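Local coordinates for protein 3-dehydroshikimate dehydratase (Pseudomonas putida, PDB 5HMQ) that converts 3-dehydroshikimate to protocatechuate (3,4-dihydroxybenzoate) with loss of water, a divalent metal-dependent step in the breakdown of quinate and shikimate, at residues 111-114 against 115-118; 149-152 against 153-156; 80-83 against 84-87. All coordinates share one frame; numbering follows the deposited sequence.

Contact 1 (111-114 against 115-118); sequences DEQL and LVDD
Q113, with CG opposite its backbone N (chi1 -173°), bends at chi2 toward D117 one turn on, whose CG, set beside its own N, leans back over Q113 O. Q113 NE2 then donates to D117 OD1 at 3.1 Å. The approach is on the syn side of the carboxylate but 35° out of its plane, and with an N-H...acceptor angle of 141° the bond is bent. D117 OD1 has a second partner, a salt bridge to R120, three residues further along the same helix. Beneath the side chains, D117 N donates to Q113 O at 2.9 Å.

At the start of the helix D111 is the N-cap. Its OD2 accepts from L114 N, a weak capping bond at 3.4 Å, and its carbonyl O takes L115 N at 3.0 Å. A carboxylate here would also be favoured by the positive end of the helix. L114 CD2 lies near both L115 CD2, at 4.0 Å, and D118 OD2, at 3.8 Å. The D118 carboxylate is held mainly from outside, by G70 N and R73.

These first turns of helix 112-128 belong to the beta-alpha-beta unit that runs from strand 97-101 to strand 132-136 in the TIM barrel. L115 and V116 pack on L153 of helix 147-157, where the E112 carboxylate is bonded to Q156, while L115 and D118 also touch E69 in a loop.

Contact 2 (149-152 against 153-156); sequences QVWN and LVRQ
Regular i to i+4 bonding carries the backbone through this part of helix 147-157, from V154 N to V150 O at 2.8 Å to the longer Q156 N to N152 O at 3.2 Å. On one side of the helix W151 and R155 make a CH-pi contact. R155 CB stands over the six-membered ring of W151, 3.7 Å from its centroid and nearly on the ring normal. CB covers the face, and R155 CD passes the rim near W151 CZ2, at 3.8 Å. The guanidinium, after the bend at chi3 (51°), swings toward N152, its plane standing 73° from the ring. N152 O lies over one face of that guanidinium and W151 NE1 is near its edge.

The helix is the alpha element between strands 132-136 and 162-167 in the eight-stranded parallel barrel of this TIM-barrel domain. Its inner side is apolar: V150 CG1 lies beside V154 CG2 at 4.1 Å, the two side chains pointing the same way, and both valines reach V164 on strand 162-167. V150 brings this layer within about 6 Å, side chain to side chain, of the metal ligand E136.

Facing helix 112-128, N152 and Q156 join their amides. Q156 NE2 donates to N152 OD1 at 2.6 Å. The donor lies above the N152 carbonyl plane, off its lone pairs, while the oxygen lies close to the amide plane of Q156, and the two amides are 34° apart. On its other branch N152 ND2 makes a weak hydrogen bond to E112 OE2 of helix 112-128.

Contact 3 (80-83 against 84-87); sequences LDRA and ERKF
E84 comes first, its N bonded to L80 O at 2.8 Å and its CG resting 3.3 Å from that same L80 O. The carboxylate beyond turns to H125 of helix 112-128, by a hydrogen bond, and to R129 just beyond it, by a salt bridge.

R85 curls back along the helix: CG beside the backbone N and a bend at chi3 (-57°) lay one face of its guanidinium over R82 CA, while NH2 reaches R82 CB at 3.5 Å. K86 bends at chi2 and passes over the preceding turn, CE coming 4.2 Å from R82 CG. F87 sets a ring face over A83 O, with CG 3.2 Å from that oxygen. Its CE2 meets A83 CB at 4.3 Å, and E84 OE1 lies at the ring edge, in plane.

R82 NH2 is hydrogen-bonded to N79 and to R66 O, and the group makes cation-pi contacts with F65 and with Y350 of the second subunit. In this TIM-barrel helix R82 and K86 thus have separate polar partners, K86 being salt-bridged to E35. D81 OD2, 5.5 Å from R85 NH1 and not in contact, may favour the R85 charge.

All three contacts are turns of helices that flank the TIM barrel, met along the chain in the order contact 3, contact 1, contact 2. Contacts 1 and 2 are direct neighbours, their centres 10 Å apart: E112 OE2 lies 2.6 Å from Q156 NE2, and V116 CG2 packs 3.7 Å from L153 CD2. Contact 3 stands off, with nearest atoms about 6 Å from contact 1 and about 14 Å from contact 2, though its helix 76-93 packs against helix 112-128. Contact 2 comes near the catalytic metal site, V150 having its side chain about 11 Å from the bound magnesium; contacts 1 and 3 lie away from it.

Contact 1 (111-114 against 115-118)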
loop_
_atom_site.group_PDB
_atom_site.type_symbol
_atom_site.label_atom_id
_atom_site.label_comp_id
_atom_site.label_asym_id
_atom_site.label_seq_id
_atom_site.Cartn_x
_atom_site.Cartn_y
_atom_site.Cartn_z
ATOM N N ASP C 111 6.482 31.205 32.091
ATOM C CA ASP C 111 7.150 32.491 32.277
ATOM C C ASP C 111 8.285 32.650 31.274
ATOM O O ASP C 111 9.159 31.784 31.167
ATOM C CB ASP C 111 7.689 32.632 33.701
ATOM C CG ASP C 111 8.314 33.991 33.953
ATOM O OD1 ASP C 111 7.659 35.011 33.645
ATOM O OD2 ASP C 111 9.458 34.041 34.449
ATOM N N GLU C 112 8.260 33.759 30.530
ATOM C CA GLU C 112 9.207 33.947 29.434
ATOM C C GLU C 112 10.648 33.859 29.926
ATOM O O GLU C 112 11.467 33.132 29.352
ATOM C CB GLU C 112 8.959 35.290 28.751
ATOM C CG GLU C 112 9.916 35.575 27.608
ATOM C CD GLU C 112 9.484 36.762 26.770
ATOM O OE1 GLU C 112 8.338 37.226 26.938
ATOM O OE2 GLU C 112 10.290 37.224 25.934
ATOM N N GLN C 113 10.975 34.594 30.991
ATOM C CA GLN C 113 12.347 34.606 31.485
ATOM C C GLN C 113 12.775 33.239 32.006
ATOM O O GLN C 113 13.951 32.871 31.889
ATOM C CB GLN C 113 12.503 35.661 32.581
ATOM C CG GLN C 113 13.938 35.872 33.039
ATOM C CD GLN C 113 14.847 36.318 31.912
ATOM O OE1 GLN C 113 14.468 37.149 31.086
ATOM N NE2 GLN C 113 16.048 35.754 31.862
ATOM N N LEU C 114 11.840 32.465 32.568
ATOM C CA LEU C 114 12.186 31.125 33.034
ATOM C C LEU C 114 12.502 30.200 31.865
ATOM O O LEU C 114 13.424 29.379 31.947
ATOM C CB LEU C 114 11.057 30.551 33.888
ATOM C CG LEU C 114 11.232 29.085 34.292
ATOM C CD1 LEU C 114 11.065 28.904 35.789
ATOM C CD2 LEU C 114 10.245 28.212 33.539
ATOM N N LEU C 115 11.751 30.322 30.767
ATOM C CA LEU C 115 12.061 29.543 29.573
ATOM C C LEU C 115 13.425 29.927 29.015
ATOM O O LEU C 115 14.187 29.062 28.569
ATOM C CB LEU C 115 10.973 29.737 28.518
ATOM C CG LEU C 115 9.539 29.389 28.925
ATOM C CD1 LEU C 115 8.619 29.435 27.715
ATOM C CD2 LEU C 115 9.478 28.025 29.600
ATOM N N VAL C 116 13.743 31.224 29.023
ATOM C CA VAL C 116 15.065 31.676 28.598
ATOM C C VAL C 116 16.144 31.025 29.454
ATOM O O VAL C 116 17.147 30.514 28.941
ATOM C CB VAL C 116 15.150 33.212 28.652
ATOM C CG1 VAL C 116 16.575 33.676 28.400
ATOM C CG2 VAL C 116 14.199 33.828 27.641
ATOM N N ASP C 117 15.948 31.024 30.775
ATOM C CA ASP C 117 16.937 30.431 31.669
ATOM C C ASP C 117 17.084 28.934 31.418
ATOM O O ASP C 117 18.204 28.413 31.370
ATOM C CB ASP C 117 16.555 30.697 33.127
ATOM C CG ASP C 117 16.554 32.176 33.473
ATOM O OD1 ASP C 117 17.195 32.962 32.743
ATOM O OD2 ASP C 117 15.909 32.557 34.474
ATOM N N ASP C 118 15.961 28.230 31.254
ATOM C CA ASP C 118 16.010 26.790 31.014
ATOM C C ASP C 118 16.723 26.470 29.703
ATOM O O ASP C 118 17.571 25.572 29.644
ATOM C CB ASP C 118 14.594 26.211 31.012
ATOM C CG ASP C 118 14.029 26.032 32.413
ATOM O OD1 ASP C 118 14.759 26.271 33.396
ATOM O OD2 ASP C 118 12.848 25.643 32.529
#

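Contact 2 (149-152 against 153-156)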
loop_
_atom_site.group_PDB
_atom_site.type_symbol
_atom_site.label_atom_id
_atom_site.label_comp_id
_atom_site.label_asym_id
_atom_site.label_seq_id
_atom_site.Cartn_x
_atom_site.Cartn_y
_atom_site.Cartn_z
ATOM N N GLN C 149 8.194 32.765 18.443
ATOM C CA GLN C 149 8.457 32.583 19.868
ATOM C C GLN C 149 9.768 31.842 20.098
ATOM O O GLN C 149 10.498 32.141 21.050
ATOM C CB GLN C 149 7.301 31.838 20.532
ATOM C CG GLN C 149 5.992 32.604 20.550
ATOM C CD GLN C 149 4.812 31.717 20.898
ATOM O OE1 GLN C 149 4.421 30.850 20.117
ATOM N NE2 GLN C 149 4.237 31.932 22.076
ATOM N N VAL C 150 10.073 30.861 19.246
ATOM C CA VAL C 150 11.333 30.132 19.365
ATOM C C VAL C 150 12.510 31.088 19.228
ATOM O O VAL C 150 13.426 31.097 20.057
ATOM C CB VAL C 150 11.402 29.002 18.323
ATOM C CG1 VAL C 150 12.839 28.524 18.149
ATOM C CG2 VAL C 150 10.514 27.855 18.741
ATOM N N TRP C 151 12.500 31.908 18.175
ATOM C CA TRP C 151 13.595 32.848 17.967
ATOM C C TRP C 151 13.663 33.872 19.094
ATOM O O TRP C 151 14.757 34.279 19.502
ATOM C CB TRP C 151 13.447 33.544 16.613
ATOM C CG TRP C 151 14.389 34.698 16.434
ATOM C CD1 TRP C 151 14.060 35.981 16.103
ATOM C CD2 TRP C 151 15.817 34.675 16.580
ATOM N NE1 TRP C 151 15.192 36.757 16.035
ATOM C CE2 TRP C 151 16.283 35.979 16.324
ATOM C CE3 TRP C 151 16.744 33.678 16.905
ATOM C CZ2 TRP C 151 17.635 36.314 16.382
ATOM C CZ3 TRP C 151 18.086 34.011 16.961
ATOM C CH2 TRP C 151 18.519 35.318 16.700
ATOM N N ASN C 152 12.508 34.292 19.614
ATOM C CA ASN C 152 12.496 35.212 20.748
ATOM C C ASN C 152 13.269 34.634 21.926
ATOM O O ASN C 152 14.097 35.317 22.538
ATOM C CB ASN C 152 11.055 35.519 21.163
ATOM C CG ASN C 152 10.971 36.571 22.258
ATOM O OD1 ASN C 152 11.976 37.176 22.636
ATOM N ND2 ASN C 152 9.778 36.760 22.805
ATOM N N LEU C 153 13.013 33.365 22.256
ATOM C CA LEU C 153 13.687 32.747 23.393
ATOM C C LEU C 153 15.143 32.433 23.070
ATOM O O LEU C 153 16.026 32.629 23.913
ATOM C CB LEU C 153 12.943 31.482 23.818
ATOM C CG LEU C 153 11.493 31.676 24.268
ATOM C CD1 LEU C 153 10.824 30.338 24.554
ATOM C CD2 LEU C 153 11.427 32.584 25.485
ATOM N N VAL C 154 15.413 31.939 21.859
ATOM C CA VAL C 154 16.784 31.604 21.481
ATOM C C VAL C 154 17.648 32.858 21.447
ATOM O O VAL C 154 18.807 32.845 21.881
ATOM C CB VAL C 154 16.798 30.859 20.133
ATOM C CG1 VAL C 154 18.218 30.724 19.604
ATOM C CG2 VAL C 154 16.160 29.486 20.283
ATOM N N ARG C 155 17.100 33.958 20.929
ATOM C CA ARG C 155 17.849 35.210 20.876
ATOM C C ARG C 155 18.195 35.702 22.276
ATOM O O ARG C 155 19.335 36.097 22.544
ATOM C CB ARG C 155 17.048 36.262 20.109
ATOM C CG ARG C 155 17.749 37.592 19.940
ATOM C CD ARG C 155 16.838 38.597 19.253
ATOM N NE ARG C 155 15.532 38.677 19.899
ATOM C CZ ARG C 155 15.298 39.325 21.036
ATOM N NH1 ARG C 155 16.286 39.957 21.656
ATOM N NH2 ARG C 155 14.076 39.344 21.554
ATOM N N GLN C 156 17.217 35.689 23.186
ATOM C CA GLN C 156 17.466 36.158 24.545
ATOM C C GLN C 156 18.445 35.250 25.283
ATOM O O GLN C 156 19.263 35.729 26.076
ATOM C CB GLN C 156 16.153 36.260 25.319
ATOM C CG GLN C 156 15.183 37.294 24.776
ATOM C CD GLN C 156 13.961 37.451 25.656
ATOM O OE1 GLN C 156 14.076 37.694 26.858
ATOM N NE2 GLN C 156 12.780 37.304 25.066
#

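Contact 3 (80-83 against 84-87)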
loop_
_atom_site.group_PDB
_atom_site.type_symbol
_atom_site.label_atom_id
_atom_site.label_comp_id
_atom_site.label_asym_id
_atom_site.label_seq_id
_atom_site.Cartn_x
_atom_site.Cartn_y
_atom_site.Cartn_z
ATOM N N LEU C 80 17.828 17.271 33.282
ATOM C CA LEU C 80 19.216 17.433 32.861
ATOM C C LEU C 80 19.934 16.089 32.789
ATOM O O LEU C 80 20.734 15.853 31.877
ATOM C CB LEU C 80 19.939 18.381 33.816
ATOM C CG LEU C 80 19.444 19.829 33.812
ATOM C CD1 LEU C 80 20.047 20.612 34.958
ATOM C CD2 LEU C 80 19.792 20.483 32.487
ATOM N N ASP C 81 19.644 15.191 33.737
ATOM C CA ASP C 81 20.181 13.834 33.675
ATOM C C ASP C 81 19.745 13.126 32.401
ATOM O O ASP C 81 20.533 12.401 31.780
ATOM C CB ASP C 81 19.727 13.048 34.904
ATOM C CG ASP C 81 20.346 13.562 36.189
ATOM O OD1 ASP C 81 20.770 14.734 36.227
ATOM O OD2 ASP C 81 20.344 12.807 37.186
ATOM N N ARG C 82 18.492 13.329 31.993
ATOM C CA ARG C 82 18.021 12.774 30.730
ATOM C C ARG C 82 18.755 13.397 29.549
ATOM O O ARG C 82 19.118 12.698 28.596
ATOM C CB ARG C 82 16.506 12.967 30.621
ATOM C CG ARG C 82 15.883 12.518 29.310
ATOM C CD ARG C 82 14.365 12.430 29.434
ATOM N NE ARG C 82 13.748 13.704 29.798
ATOM C CZ ARG C 82 13.152 14.523 28.941
ATOM N NH1 ARG C 82 13.090 14.214 27.652
ATOM N NH2 ARG C 82 12.615 15.657 29.373
ATOM N N ALA C 83 18.994 14.711 29.598
ATOM C CA ALA C 83 19.755 15.364 28.536
ATOM C C ALA C 83 21.170 14.806 28.440
ATOM O O ALA C 83 21.679 14.575 27.337
ATOM C CB ALA C 83 19.789 16.874 28.767
ATOM N N GLU C 84 21.817 14.573 29.585
ATOM C CA GLU C 84 23.182 14.050 29.565
ATOM C C GLU C 84 23.230 12.646 28.975
ATOM O O GLU C 84 24.188 12.292 28.277
ATOM C CB GLU C 84 23.776 14.061 30.973
ATOM C CG GLU C 84 24.029 15.452 31.542
ATOM C CD GLU C 84 25.165 16.177 30.838
ATOM O OE1 GLU C 84 26.111 15.500 30.386
ATOM O OE2 GLU C 84 25.118 17.423 30.748
ATOM N N ARG C 85 22.211 11.825 29.252
ATOM C CA ARG C 85 22.146 10.501 28.640
ATOM C C ARG C 85 22.003 10.597 27.127
ATOM O O ARG C 85 22.593 9.800 26.388
ATOM C CB ARG C 85 20.998 9.689 29.242
ATOM C CG ARG C 85 21.210 9.310 30.702
ATOM C CD ARG C 85 20.241 8.221 31.151
ATOM N NE ARG C 85 18.845 8.605 30.960
ATOM C CZ ARG C 85 18.122 9.271 31.855
ATOM N NH1 ARG C 85 18.661 9.632 33.012
ATOM N NH2 ARG C 85 16.858 9.576 31.589
ATOM N N LYS C 86 21.216 11.559 26.644
ATOM C CA LYS C 86 21.112 11.751 25.201
ATOM C C LYS C 86 22.433 12.244 24.621
ATOM O O LYS C 86 22.835 11.815 23.533
ATOM C CB LYS C 86 19.975 12.719 24.876
ATOM C CG LYS C 86 18.618 12.281 25.416
ATOM C CD LYS C 86 18.364 10.797 25.167
ATOM C CE LYS C 86 17.202 10.291 26.011
ATOM N NZ LYS C 86 17.033 8.811 25.918
ATOM N N PHE C 87 23.120 13.142 25.333
ATOM C CA PHE C 87 24.458 13.560 24.923
ATOM C C PHE C 87 25.393 12.364 24.794
ATOM O O PHE C 87 26.125 12.241 23.803
ATOM C CB PHE C 87 25.022 14.578 25.917
ATOM C CG PHE C 87 24.271 15.879 25.951
ATOM C CD1 PHE C 87 23.512 16.292 24.869
ATOM C CD2 PHE C 87 24.325 16.691 27.072
ATOM C CE1 PHE C 87 22.823 17.492 24.902
ATOM C CE2 PHE C 87 23.639 17.890 27.114
ATOM C CZ PHE C 87 22.887 18.290 26.027
#